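Side-chain contacts in putative uncharacterized protein PH1404 (Pyrococcus horikoshii, PDB 3AF6), which probably terminates transcription by cutting nascent RNA where it leaves RNA polymerase, as a two-zinc endonuclease and 5'-3' exonuclease: residues V142-P147 and Q483-G488; S203-Q208 and V214-G219; P233-P238 and L265-R270; Y472-Y475 and L480-Q483; R504-I509 and G527-E532. All blocks are in the same frame, centred on the assembly; numbering follows the deposited sequence.

Contact 1. Residues V142-P147 and Q483-G488; sequences VVRTPP and QIFKEG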
# COMPACT_ATOMS: atom_id res chain seq x y z
N VAL A 142 0.43 -8.92 -21.94
CA VAL A 142 1.88 -9.05 -21.88
C VAL A 142 2.53 -8.26 -20.75
O VAL A 142 2.09 -7.16 -20.40
CB VAL A 142 2.52 -8.62 -23.21
CG1 VAL A 142 2.06 -9.54 -24.32
CG2 VAL A 142 2.16 -7.18 -23.52
N VAL A 143 3.58 -8.84 -20.18
CA VAL A 143 4.33 -8.22 -19.09
C VAL A 143 5.82 -8.48 -19.33
O VAL A 143 6.17 -9.30 -20.18
CB VAL A 143 3.93 -8.82 -17.72
CG1 VAL A 143 4.68 -8.11 -16.60
CG2 VAL A 143 2.43 -8.70 -17.52
N ARG A 144 6.68 -7.80 -18.59
CA ARG A 144 8.12 -7.96 -18.74
C ARG A 144 8.75 -8.60 -17.51
O ARG A 144 8.88 -7.95 -16.47
CB ARG A 144 8.78 -6.61 -18.99
CG ARG A 144 10.28 -6.67 -19.19
CD ARG A 144 10.77 -5.32 -19.66
NE ARG A 144 9.82 -4.75 -20.61
CZ ARG A 144 9.99 -3.59 -21.23
NH1 ARG A 144 11.08 -2.86 -21.01
NH2 ARG A 144 9.06 -3.14 -22.07
N THR A 145 9.14 -9.86 -17.64
CA THR A 145 9.77 -10.59 -16.55
C THR A 145 10.58 -9.64 -15.67
O THR A 145 11.67 -9.22 -16.05
CB THR A 145 10.71 -11.68 -17.10
OG1 THR A 145 9.98 -12.55 -17.98
CG2 THR A 145 11.30 -12.50 -15.96
N PRO A 146 10.05 -9.29 -14.49
CA PRO A 146 10.75 -8.37 -13.59
C PRO A 146 12.13 -8.89 -13.17
O PRO A 146 12.36 -10.10 -13.08
CB PRO A 146 9.78 -8.23 -12.41
CG PRO A 146 9.09 -9.55 -12.39
CD PRO A 146 8.82 -9.79 -13.86
N PRO A 147 13.07 -7.97 -12.90
CA PRO A 147 14.43 -8.31 -12.49
C PRO A 147 14.51 -9.16 -11.23
O PRO A 147 15.43 -9.96 -11.07
CB PRO A 147 15.08 -6.94 -12.30
CG PRO A 147 13.93 -6.06 -11.94
CD PRO A 147 12.87 -6.51 -12.90
N GLN A 483 14.07 3.98 -16.25
CA GLN A 483 15.37 3.43 -15.89
C GLN A 483 15.24 1.96 -15.52
O GLN A 483 16.23 1.29 -15.26
CB GLN A 483 15.94 4.20 -14.70
CG GLN A 483 17.38 3.88 -14.37
CD GLN A 483 17.89 4.71 -13.21
OE1 GLN A 483 17.45 5.84 -13.01
NE2 GLN A 483 18.83 4.16 -12.46
N ILE A 484 14.00 1.46 -15.48
CA ILE A 484 13.76 0.06 -15.13
C ILE A 484 13.55 -0.78 -16.38
O ILE A 484 14.50 -1.32 -16.93
CB ILE A 484 12.51 -0.11 -14.22
CG1 ILE A 484 12.73 0.56 -12.86
CG2 ILE A 484 12.22 -1.60 -14.00
CD1 ILE A 484 13.79 -0.08 -12.01
N PHE A 485 12.30 -0.89 -16.83
CA PHE A 485 12.00 -1.71 -17.98
C PHE A 485 12.68 -1.31 -19.29
O PHE A 485 13.31 -2.16 -19.94
CB PHE A 485 10.49 -1.86 -18.18
CG PHE A 485 9.74 -0.56 -18.30
CD1 PHE A 485 9.89 0.25 -19.42
CD2 PHE A 485 8.85 -0.17 -17.31
CE1 PHE A 485 9.16 1.44 -19.55
CE2 PHE A 485 8.11 1.00 -17.43
CZ PHE A 485 8.26 1.81 -18.55
N LYS A 486 12.58 -0.04 -19.67
CA LYS A 486 13.19 0.41 -20.92
C LYS A 486 14.64 -0.05 -21.08
O LYS A 486 15.04 -0.48 -22.16
CB LYS A 486 13.08 1.94 -21.04
CG LYS A 486 11.66 2.41 -21.32
CD LYS A 486 11.06 1.70 -22.54
CE LYS A 486 9.63 2.15 -22.82
NZ LYS A 486 9.57 3.60 -23.12
N GLU A 487 15.43 0.03 -20.00
CA GLU A 487 16.82 -0.40 -20.04
C GLU A 487 16.97 -1.74 -19.34
O GLU A 487 16.05 -2.23 -18.69
CB GLU A 487 17.73 0.62 -19.37
CG GLU A 487 18.11 1.83 -20.22
CD GLU A 487 16.91 2.62 -20.71
OE1 GLU A 487 16.21 2.15 -21.62
OE2 GLU A 487 16.67 3.73 -20.17
N GLY A 488 18.15 -2.33 -19.48
CA GLY A 488 18.43 -3.60 -18.83
C GLY A 488 19.03 -3.27 -17.48
O GLY A 488 19.56 -4.14 -16.79
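Arg144 and Phe485 meet with their side chains crossing at about a right angle, and the guanidinium plane stands 76° from the phenyl ring. The ring itself is therefore not stacked on the guanidinium; its first carbon makes the contact, Phe485 CB lying over one face with Arg144 CZ 3.5 Å away. Farther back, Arg144 CD also passes this methylene, 3.8 Å from Phe485 CB. Arg144 leaves the strand with CG anti to the backbone N (chi1 -179°), and its chain then bends at chi3, which swings the guanidinium round toward the Phe485-Lys486 backbone, its edge turned to the Phe485 carbonyl. Lys486 brings a second positive charge, with its NZ 6.8 Å from Arg144 NH2; that amine is paired with Glu482 in a salt bridge, which probably softens any repulsion. Pro147 packs on Asn490 just beyond the end of 483-488. The arginine extends from strand 140-144, an outer strand of a three-stranded sheet, to a loop of another domain: an interdomain surface contact between the second KH domain, of type II, and the beta-CASP domain.

Contact 2. Residues S203-Q208 and V214-G219; sequences SALLVQ and VLVDFG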
# COMPACT_ATOMS: atom_id res chain seq x y z
N SER A 203 -4.55 4.13 12.53
CA SER A 203 -5.42 4.96 11.71
C SER A 203 -6.66 4.17 11.33
O SER A 203 -6.56 3.02 10.91
CB SER A 203 -4.71 5.40 10.41
OG SER A 203 -3.92 6.56 10.59
N ALA A 204 -7.81 4.80 11.47
CA ALA A 204 -9.07 4.14 11.17
C ALA A 204 -10.15 5.22 11.18
O ALA A 204 -10.45 5.80 12.22
CB ALA A 204 -9.37 3.07 12.22
N LEU A 205 -10.73 5.47 10.01
CA LEU A 205 -11.74 6.51 9.88
C LEU A 205 -12.99 5.95 9.23
O LEU A 205 -12.95 5.38 8.13
CB LEU A 205 -11.14 7.65 9.05
CG LEU A 205 -11.90 8.94 8.77
CD1 LEU A 205 -10.89 10.03 8.45
CD2 LEU A 205 -12.86 8.76 7.60
N LEU A 206 -14.11 6.09 9.94
CA LEU A 206 -15.38 5.58 9.48
C LEU A 206 -16.19 6.68 8.83
O LEU A 206 -16.46 7.70 9.46
CB LEU A 206 -16.17 5.00 10.66
CG LEU A 206 -17.55 4.42 10.35
CD1 LEU A 206 -17.41 3.21 9.41
CD2 LEU A 206 -18.20 4.00 11.66
N VAL A 207 -16.57 6.47 7.57
CA VAL A 207 -17.37 7.46 6.84
C VAL A 207 -18.80 6.97 6.82
O VAL A 207 -19.05 5.82 6.45
CB VAL A 207 -16.88 7.66 5.38
CG1 VAL A 207 -17.77 8.66 4.68
CG2 VAL A 207 -15.44 8.13 5.36
N GLN A 208 -19.74 7.83 7.21
CA GLN A 208 -21.15 7.46 7.24
C GLN A 208 -22.07 8.36 6.44
O GLN A 208 -21.84 9.57 6.32
CB GLN A 208 -21.70 7.50 8.68
CG GLN A 208 -20.84 6.91 9.76
CD GLN A 208 -21.37 7.28 11.14
OE1 GLN A 208 -22.54 7.11 11.43
NE2 GLN A 208 -20.49 7.79 11.98
N VAL A 214 -18.14 3.14 4.95
CA VAL A 214 -16.86 2.74 4.41
C VAL A 214 -15.80 3.04 5.47
O VAL A 214 -15.86 4.04 6.19
CB VAL A 214 -16.49 3.49 3.10
CG1 VAL A 214 -17.52 3.21 2.03
CG2 VAL A 214 -16.37 4.97 3.37
N LEU A 215 -14.83 2.14 5.56
CA LEU A 215 -13.75 2.29 6.51
C LEU A 215 -12.50 2.70 5.76
O LEU A 215 -12.09 2.03 4.80
CB LEU A 215 -13.52 0.95 7.22
CG LEU A 215 -12.64 0.90 8.47
CD1 LEU A 215 -13.06 1.98 9.45
CD2 LEU A 215 -12.77 -0.49 9.12
N VAL A 216 -11.90 3.82 6.15
CA VAL A 216 -10.66 4.24 5.49
C VAL A 216 -9.53 3.90 6.45
O VAL A 216 -9.38 4.51 7.50
CB VAL A 216 -10.65 5.75 5.19
CG1 VAL A 216 -9.29 6.15 4.61
CG2 VAL A 216 -11.74 6.06 4.19
N ASP A 217 -8.76 2.89 6.05
CA ASP A 217 -7.66 2.36 6.84
C ASP A 217 -8.16 1.65 8.09
O ASP A 217 -9.30 1.85 8.53
CB ASP A 217 -6.64 3.44 7.21
CG ASP A 217 -5.79 3.86 6.01
OD1 ASP A 217 -5.77 3.12 5.00
OD2 ASP A 217 -5.14 4.93 6.09
N PHE A 218 -7.31 0.78 8.63
CA PHE A 218 -7.61 0.03 9.83
C PHE A 218 -6.26 -0.50 10.29
O PHE A 218 -5.89 -1.65 10.05
CB PHE A 218 -8.54 -1.14 9.52
CG PHE A 218 -9.33 -1.60 10.71
CD1 PHE A 218 -10.25 -0.76 11.33
CD2 PHE A 218 -9.15 -2.89 11.22
CE1 PHE A 218 -10.98 -1.18 12.43
CE2 PHE A 218 -9.88 -3.32 12.33
CZ PHE A 218 -10.79 -2.47 12.94
N GLY A 219 -5.52 0.39 10.96
CA GLY A 219 -4.21 0.02 11.42
C GLY A 219 -4.18 -0.45 12.85
O GLY A 219 -5.20 -0.48 13.56
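Strands 204-208 and 214-216 run antiparallel, their axes 4.7 Å apart, with Leu205-Val216 and Val207-Val214 as hydrogen-bonded pairs and Leu206-Leu215 as the non-hydrogen-bonded pair between them. Val207 and Val214 lie side by side and point the same way, Val207 CB being 3.4 Å from Val214 CG2. Val214 presents that methyl because CG2 sits between its own backbone N and carbonyl carbon. Leu205 and Val216 share this face, touching through Leu205 CB and Val216 CB at 4.3 Å. Both Val207 and Val214 also pack on Leu353 of strand 349-355, so the hairpin faces the second sheet of the metallo-beta-lactamase sandwich. On the other face Leu215 folds CD1 back over the neighbouring strand, 3.6 Å from Leu205 O. Past the regular ladder the register slips by one residue, Asp217 and Phe218 against Ala204, consistent with a beta bulge, before Gly219 N closes on Ser203 O at 2.8 Å. Phe218 CD1 comes within 4.0 Å of Ala204 CB. The Asp217 carboxylate bonds outside the hairpin, OD1 to Thr255 N and OD2 to His261 ND1, a second-shell grip on a ligand of one zinc ion. Ser203 touches His618, another ligand of that zinc.

Contact 3. Residues P233-P238 and L265-R270; sequences PHFDAP and LPYLFR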
# COMPACT_ATOMS: atom_id res chain seq x y z
N PRO A 233 -8.00 -0.01 16.94
CA PRO A 233 -8.98 1.03 16.62
C PRO A 233 -10.14 0.76 17.59
O PRO A 233 -10.30 -0.36 18.07
CB PRO A 233 -9.37 0.69 15.18
CG PRO A 233 -8.10 0.18 14.63
CD PRO A 233 -7.58 -0.73 15.73
N HIS A 234 -10.94 1.77 17.89
CA HIS A 234 -12.05 1.60 18.81
C HIS A 234 -13.17 0.68 18.37
O HIS A 234 -14.12 1.11 17.73
CB HIS A 234 -12.63 2.95 19.18
CG HIS A 234 -11.88 3.66 20.24
ND1 HIS A 234 -12.00 3.33 21.58
CD2 HIS A 234 -10.95 4.64 20.18
CE1 HIS A 234 -11.19 4.09 22.29
NE2 HIS A 234 -10.54 4.89 21.46
N PHE A 235 -13.05 -0.59 18.74
CA PHE A 235 -14.08 -1.59 18.44
C PHE A 235 -15.24 -1.30 19.37
O PHE A 235 -16.36 -1.76 19.15
CB PHE A 235 -13.57 -3.00 18.74
CG PHE A 235 -12.81 -3.63 17.61
CD1 PHE A 235 -13.49 -4.25 16.57
CD2 PHE A 235 -11.42 -3.64 17.61
CE1 PHE A 235 -12.78 -4.88 15.54
CE2 PHE A 235 -10.72 -4.27 16.58
CZ PHE A 235 -11.40 -4.89 15.55
N ASP A 236 -14.95 -0.55 20.43
CA ASP A 236 -15.96 -0.21 21.41
C ASP A 236 -16.79 1.03 21.06
O ASP A 236 -17.38 1.65 21.93
CB ASP A 236 -15.32 -0.05 22.81
CG ASP A 236 -14.31 1.08 22.88
OD1 ASP A 236 -13.90 1.57 21.80
OD2 ASP A 236 -13.92 1.47 24.00
N ALA A 237 -16.84 1.39 19.78
CA ALA A 237 -17.66 2.53 19.37
C ALA A 237 -19.03 1.95 18.97
O ALA A 237 -19.12 1.07 18.12
CB ALA A 237 -17.03 3.25 18.19
N PRO A 238 -20.11 2.42 19.60
CA PRO A 238 -21.46 1.92 19.30
C PRO A 238 -21.76 1.84 17.80
O PRO A 238 -22.25 0.82 17.31
CB PRO A 238 -22.37 2.93 19.99
CG PRO A 238 -21.54 3.43 21.12
CD PRO A 238 -20.17 3.57 20.53
N LEU A 265 -6.41 -5.10 9.67
CA LEU A 265 -7.32 -5.59 8.64
C LEU A 265 -7.58 -7.10 8.68
O LEU A 265 -8.73 -7.53 8.67
CB LEU A 265 -6.80 -5.16 7.27
CG LEU A 265 -7.66 -5.44 6.03
CD1 LEU A 265 -9.10 -4.98 6.22
CD2 LEU A 265 -7.02 -4.70 4.87
N PRO A 266 -6.53 -7.94 8.75
CA PRO A 266 -6.82 -9.37 8.79
C PRO A 266 -7.51 -9.85 10.08
O PRO A 266 -8.22 -10.86 10.09
CB PRO A 266 -5.46 -10.01 8.53
CG PRO A 266 -4.51 -9.00 9.04
CD PRO A 266 -5.08 -7.69 8.63
N TYR A 267 -7.31 -9.11 11.17
CA TYR A 267 -7.93 -9.44 12.45
C TYR A 267 -9.44 -9.55 12.25
O TYR A 267 -10.12 -10.35 12.89
CB TYR A 267 -7.67 -8.31 13.44
CG TYR A 267 -8.15 -8.57 14.85
CD1 TYR A 267 -7.35 -9.25 15.77
CD2 TYR A 267 -9.39 -8.10 15.29
CE1 TYR A 267 -7.75 -9.44 17.08
CE2 TYR A 267 -9.80 -8.28 16.60
CZ TYR A 267 -8.97 -8.95 17.49
OH TYR A 267 -9.36 -9.13 18.80
N LEU A 268 -9.94 -8.73 11.34
CA LEU A 268 -11.36 -8.67 11.03
C LEU A 268 -11.93 -9.99 10.53
O LEU A 268 -13.07 -10.33 10.83
CB LEU A 268 -11.61 -7.57 10.01
CG LEU A 268 -12.43 -6.35 10.43
CD1 LEU A 268 -12.30 -6.08 11.94
CD2 LEU A 268 -11.97 -5.16 9.60
N PHE A 269 -11.13 -10.72 9.76
CA PHE A 269 -11.55 -12.00 9.20
C PHE A 269 -11.38 -13.12 10.23
O PHE A 269 -12.18 -14.06 10.28
CB PHE A 269 -10.75 -12.30 7.93
CG PHE A 269 -11.07 -11.38 6.78
CD1 PHE A 269 -12.24 -11.53 6.06
CD2 PHE A 269 -10.20 -10.35 6.43
CE1 PHE A 269 -12.56 -10.67 5.00
CE2 PHE A 269 -10.51 -9.48 5.37
CZ PHE A 269 -11.69 -9.65 4.66
N ARG A 270 -10.34 -13.03 11.04
CA ARG A 270 -10.09 -14.02 12.07
C ARG A 270 -11.36 -14.24 12.90
O ARG A 270 -11.66 -15.35 13.28
CB ARG A 270 -8.95 -13.56 12.99
CG ARG A 270 -8.70 -14.47 14.19
CD ARG A 270 -7.81 -13.79 15.22
NE ARG A 270 -7.63 -14.60 16.42
CZ ARG A 270 -7.16 -14.12 17.57
NH1 ARG A 270 -6.83 -12.84 17.68
NH2 ARG A 270 -7.03 -14.92 18.62
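Phe235 reaches Tyr267 and Leu268 with the far end of its ring, and every contact across the two segments is apolar. In the aromatic part the two rings meet obliquely: centroids are 5.7 Å apart and the planes are inclined at 52°. Phe235 CZ comes to the CD2-CE2 bond of Tyr267, 3.8 Å from Tyr267 CD2. The aliphatic part comes from Leu268, whose CD1 sits at the phenylalanine edge, near the ring plane and 3.8 Å from Phe235 CE1. Phe218 meets both Phe235 and Leu268, while Tyr267 is held from elsewhere by an edge-to-face contact with Tyr271. No hydrogen bond crosses between the segments; each has its own. His234 ND1 donates to Asp236 OD1 at 2.6 Å, almost in the imidazole plane and onto the syn lone pair of the carboxylate, bracing the type I turn from His234 to Ala237. Phe235 O accepts a bond from Gln241 in the helix that follows. With polar groups of the loop engaged in the His234-Asp236 bond and by Gln241, the contact between these two segments rests on dispersion and hydrophobic burial, which set few demands on the exact angle of the rings.

Contact 4. Residues Y472-Y475 and L480-Q483; sequences YPEY and LREQ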
# COMPACT_ATOMS: atom_id res chain seq x y z
N TYR A 472 6.49 -3.21 -10.14
CA TYR A 472 5.57 -2.10 -10.37
C TYR A 472 6.24 -0.79 -10.80
O TYR A 472 6.12 0.23 -10.12
CB TYR A 472 4.75 -1.86 -9.12
CG TYR A 472 3.73 -2.93 -8.85
CD1 TYR A 472 2.55 -2.99 -9.59
CD2 TYR A 472 3.93 -3.86 -7.83
CE1 TYR A 472 1.59 -3.95 -9.32
CE2 TYR A 472 2.98 -4.83 -7.55
CZ TYR A 472 1.82 -4.87 -8.29
OH TYR A 472 0.88 -5.83 -8.00
N PRO A 473 6.95 -0.80 -11.94
CA PRO A 473 7.62 0.42 -12.41
C PRO A 473 6.68 1.61 -12.56
O PRO A 473 7.05 2.73 -12.24
CB PRO A 473 8.23 -0.01 -13.74
CG PRO A 473 7.28 -1.09 -14.22
CD PRO A 473 7.05 -1.88 -12.94
N GLU A 474 5.47 1.36 -13.05
CA GLU A 474 4.52 2.45 -13.22
C GLU A 474 4.17 3.20 -11.93
O GLU A 474 3.63 4.31 -11.97
CB GLU A 474 3.23 1.94 -13.87
CG GLU A 474 3.35 1.67 -15.36
CD GLU A 474 2.01 1.34 -16.01
OE1 GLU A 474 1.06 2.14 -15.84
OE2 GLU A 474 1.91 0.29 -16.68
N TYR A 475 4.46 2.60 -10.78
CA TYR A 475 4.16 3.24 -9.51
C TYR A 475 5.32 4.05 -8.96
O TYR A 475 5.19 4.74 -7.95
CB TYR A 475 3.67 2.21 -8.49
CG TYR A 475 2.19 1.93 -8.63
CD1 TYR A 475 1.72 0.95 -9.51
CD2 TYR A 475 1.25 2.72 -7.95
CE1 TYR A 475 0.35 0.77 -9.73
CE2 TYR A 475 -0.12 2.55 -8.16
CZ TYR A 475 -0.56 1.57 -9.05
OH TYR A 475 -1.90 1.44 -9.29
N LEU A 480 12.93 6.89 -12.45
CA LEU A 480 13.25 5.56 -11.96
C LEU A 480 12.48 4.50 -12.75
O LEU A 480 12.96 3.38 -12.90
CB LEU A 480 12.91 5.46 -10.48
CG LEU A 480 13.82 4.63 -9.58
CD1 LEU A 480 13.31 4.69 -8.16
CD2 LEU A 480 13.87 3.20 -10.07
N ARG A 481 11.31 4.86 -13.27
CA ARG A 481 10.50 3.91 -14.02
C ARG A 481 11.14 3.48 -15.33
O ARG A 481 11.37 2.30 -15.56
CB ARG A 481 9.13 4.49 -14.34
CG ARG A 481 8.24 3.47 -15.04
CD ARG A 481 7.08 4.12 -15.74
NE ARG A 481 6.53 5.19 -14.93
CZ ARG A 481 5.37 5.79 -15.18
NH1 ARG A 481 4.95 6.76 -14.37
NH2 ARG A 481 4.63 5.40 -16.21
N GLU A 482 11.39 4.46 -16.20
CA GLU A 482 12.01 4.19 -17.50
C GLU A 482 13.36 3.52 -17.27
O GLU A 482 13.74 2.60 -17.99
CB GLU A 482 12.19 5.51 -18.27
CG GLU A 482 10.90 6.32 -18.43
CD GLU A 482 9.85 5.63 -19.29
OE1 GLU A 482 10.14 5.35 -20.48
OE2 GLU A 482 8.73 5.37 -18.79
N GLN A 483 14.07 3.98 -16.25
CA GLN A 483 15.37 3.43 -15.89
C GLN A 483 15.24 1.96 -15.52
O GLN A 483 16.23 1.29 -15.26
CB GLN A 483 15.94 4.20 -14.70
CG GLN A 483 17.38 3.88 -14.37
CD GLN A 483 17.89 4.71 -13.21
OE1 GLN A 483 17.45 5.84 -13.01
NE2 GLN A 483 18.83 4.16 -12.46
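Arg481 lays its whole side chain along the turn Pro473-Glu474. Its aliphatic part comes first: Arg481 CG is 3.7 Å from Pro473 CB, and the carbonyl oxygen of Pro473 lies beside the same methylenes. CG stands anti to the backbone N (chi1 -176°), carrying the chain off the helix toward the turn, and a bend at chi3 then brings the guanidinium over the backbone of Glu474. Pro473 offers one side of its ring to this chain and packs against Phe485 as well, which places it between the arginine and the loop after helix 478-482. Glu474 acts with its backbone and the root of its side chain. Glu474 O sits 3.6 Å above one face of the Arg481 guanidinium, not over its centre but near its outer atoms; no N-H is directed at it. Farther out, Glu474 CG is 4.0 Å from Arg481 NH2. The carboxylate runs nearly parallel to the guanidinium, the planes 20° apart, yet Glu474 OE1 remains 4.8 Å from Arg481 NH2. The opposite charges can thus attract only at a distance. The hydroxyls of Tyr472 and Tyr475 hydrogen-bond to the carboxylates of Asp286 and Asp324. The arrangement is a tight helix-to-helix connection on the surface of the beta-CASP domain: helix 462-471 ends, a 3-10 turn at 473-475 follows, and an arginine of the short helix 478-482 folds back over it.

Contact 5. Residues R504-I509 and G527-E532; sequences RERQDI and GGPSVE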
# COMPACT_ATOMS: atom_id res chain seq x y z
N ARG A 504 21.87 -17.68 10.77
CA ARG A 504 23.30 -17.92 10.89
C ARG A 504 24.13 -16.77 10.32
O ARG A 504 24.94 -16.16 11.03
CB ARG A 504 23.65 -19.23 10.18
CG ARG A 504 25.06 -19.72 10.46
CD ARG A 504 25.18 -20.26 11.88
NE ARG A 504 26.58 -20.29 12.32
CZ ARG A 504 27.58 -20.84 11.63
NH1 ARG A 504 27.34 -21.42 10.46
NH2 ARG A 504 28.81 -20.82 12.12
N GLU A 505 23.93 -16.49 9.03
CA GLU A 505 24.66 -15.42 8.35
C GLU A 505 24.61 -14.13 9.16
O GLU A 505 25.58 -13.37 9.20
CB GLU A 505 24.08 -15.21 6.95
CG GLU A 505 24.78 -14.14 6.12
CD GLU A 505 24.50 -14.26 4.63
OE1 GLU A 505 23.34 -14.52 4.27
OE2 GLU A 505 25.43 -14.08 3.82
N ARG A 506 23.48 -13.89 9.81
CA ARG A 506 23.30 -12.70 10.63
C ARG A 506 24.27 -12.72 11.79
O ARG A 506 24.92 -11.72 12.10
CB ARG A 506 21.87 -12.67 11.16
CG ARG A 506 21.57 -11.52 12.11
CD ARG A 506 20.15 -11.64 12.59
NE ARG A 506 19.27 -11.87 11.45
CZ ARG A 506 18.16 -12.60 11.50
NH1 ARG A 506 17.42 -12.75 10.40
NH2 ARG A 506 17.79 -13.18 12.63
N GLN A 507 24.36 -13.88 12.44
CA GLN A 507 25.25 -14.03 13.58
C GLN A 507 26.69 -13.77 13.15
O GLN A 507 27.43 -13.06 13.82
CB GLN A 507 25.10 -15.43 14.17
CG GLN A 507 25.61 -15.53 15.59
CD GLN A 507 24.90 -14.56 16.52
OE1 GLN A 507 23.70 -14.70 16.77
NE2 GLN A 507 25.64 -13.57 17.03
N ASP A 508 27.08 -14.35 12.02
CA ASP A 508 28.42 -14.15 11.49
C ASP A 508 28.72 -12.66 11.39
O ASP A 508 29.66 -12.16 12.02
CB ASP A 508 28.55 -14.79 10.11
CG ASP A 508 28.29 -16.28 10.13
OD1 ASP A 508 28.31 -16.91 9.05
OD2 ASP A 508 28.06 -16.82 11.24
N ILE A 509 27.91 -11.96 10.61
CA ILE A 509 28.06 -10.52 10.40
C ILE A 509 28.33 -9.77 11.70
O ILE A 509 29.22 -8.93 11.77
CB ILE A 509 26.79 -9.91 9.74
CG1 ILE A 509 26.47 -10.63 8.43
CG2 ILE A 509 26.99 -8.43 9.48
CD1 ILE A 509 25.22 -10.14 7.74
N GLY A 527 10.87 -4.51 16.68
CA GLY A 527 10.92 -5.95 16.50
C GLY A 527 11.62 -6.35 15.22
O GLY A 527 11.89 -5.51 14.36
N GLY A 528 11.91 -7.64 15.08
CA GLY A 528 12.57 -8.13 13.88
C GLY A 528 14.09 -8.10 13.97
O GLY A 528 14.64 -7.81 15.03
N PRO A 529 14.79 -8.39 12.86
CA PRO A 529 16.25 -8.40 12.78
C PRO A 529 16.95 -7.18 13.38
O PRO A 529 18.01 -7.31 14.00
CB PRO A 529 16.50 -8.52 11.29
CG PRO A 529 15.37 -9.36 10.83
CD PRO A 529 14.20 -8.72 11.55
N SER A 530 16.35 -6.01 13.20
CA SER A 530 16.94 -4.78 13.72
C SER A 530 17.23 -4.78 15.22
O SER A 530 18.22 -4.20 15.67
CB SER A 530 16.05 -3.58 13.37
OG SER A 530 14.73 -3.78 13.83
N VAL A 531 16.39 -5.44 15.99
CA VAL A 531 16.58 -5.49 17.44
C VAL A 531 17.80 -6.32 17.87
O VAL A 531 18.49 -5.97 18.82
CB VAL A 531 15.32 -6.03 18.13
CG1 VAL A 531 15.54 -6.14 19.62
CG2 VAL A 531 14.15 -5.11 17.84
N GLU A 532 18.06 -7.41 17.16
CA GLU A 532 19.20 -8.25 17.50
C GLU A 532 20.49 -7.47 17.29
O GLU A 532 21.34 -7.43 18.17
CB GLU A 532 19.21 -9.51 16.64
CG GLU A 532 20.31 -10.49 17.01
CD GLU A 532 20.20 -11.79 16.24
OE1 GLU A 532 21.15 -12.61 16.32
OE2 GLU A 532 19.17 -12.00 15.55
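Arg506 is the closely packed part of this contact, meeting Pro529 over a guanidinium face and Glu532 at the edge. Pro529 CG lies 3.9 Å above that face, displaced from the middle of the group. Near the guanidinium plane comes Glu532 OE2, which accepts a weak hydrogen bond from Arg506 NH2 (3.4 Å, 157°) as part of a salt bridge. The carboxylate is turned almost perpendicular to the guanidinium, the planes 86° apart, so a single oxygen, OE2, takes the N-H; it also lies against Arg506 CD. Glu532 gets there as a nearly straight chain, CG anti to the backbone N (chi1 -176°), whereas Arg506 bends at chi3. The firmer polar partner is Asp459, at the end of strand 456-459, which forms a salt bridge with Arg506 NE; the Glu532 bond is the weaker. On the looser side, the Gln507 side chain crosses that of Glu532 at about a right angle and also touches Gln536. Helix 503-511 follows strand 497-499 and helix 529-537 follows strand 516-520, both strands belonging to one parallel sheet; the arginine thus ties together the helices of successive beta-alpha-beta crossovers in the Rossmann-like beta-CASP domain.

How the contacts relate
Contact 2 is the buried one, a backbone-bonded hairpin beside the zinc site. Contact 3 is partly buried and continues it outward through Phe218 and Pro233; both belong to the metallo-beta-lactamase domain and their side chains meet mainly by apolar packing. Contacts 1, 4 and 5 lie at the surface, each built round an arginine. Contacts 1 and 4 share Gln483 and touch through Phe485 and Pro473, about 9 Å between centres, so a beta-CASP turn and an interdomain contact form one patch. Contact 5, in the same beta-CASP domain but about 31 Å from contact 4 between centres, alone has a salt bridge across its segments.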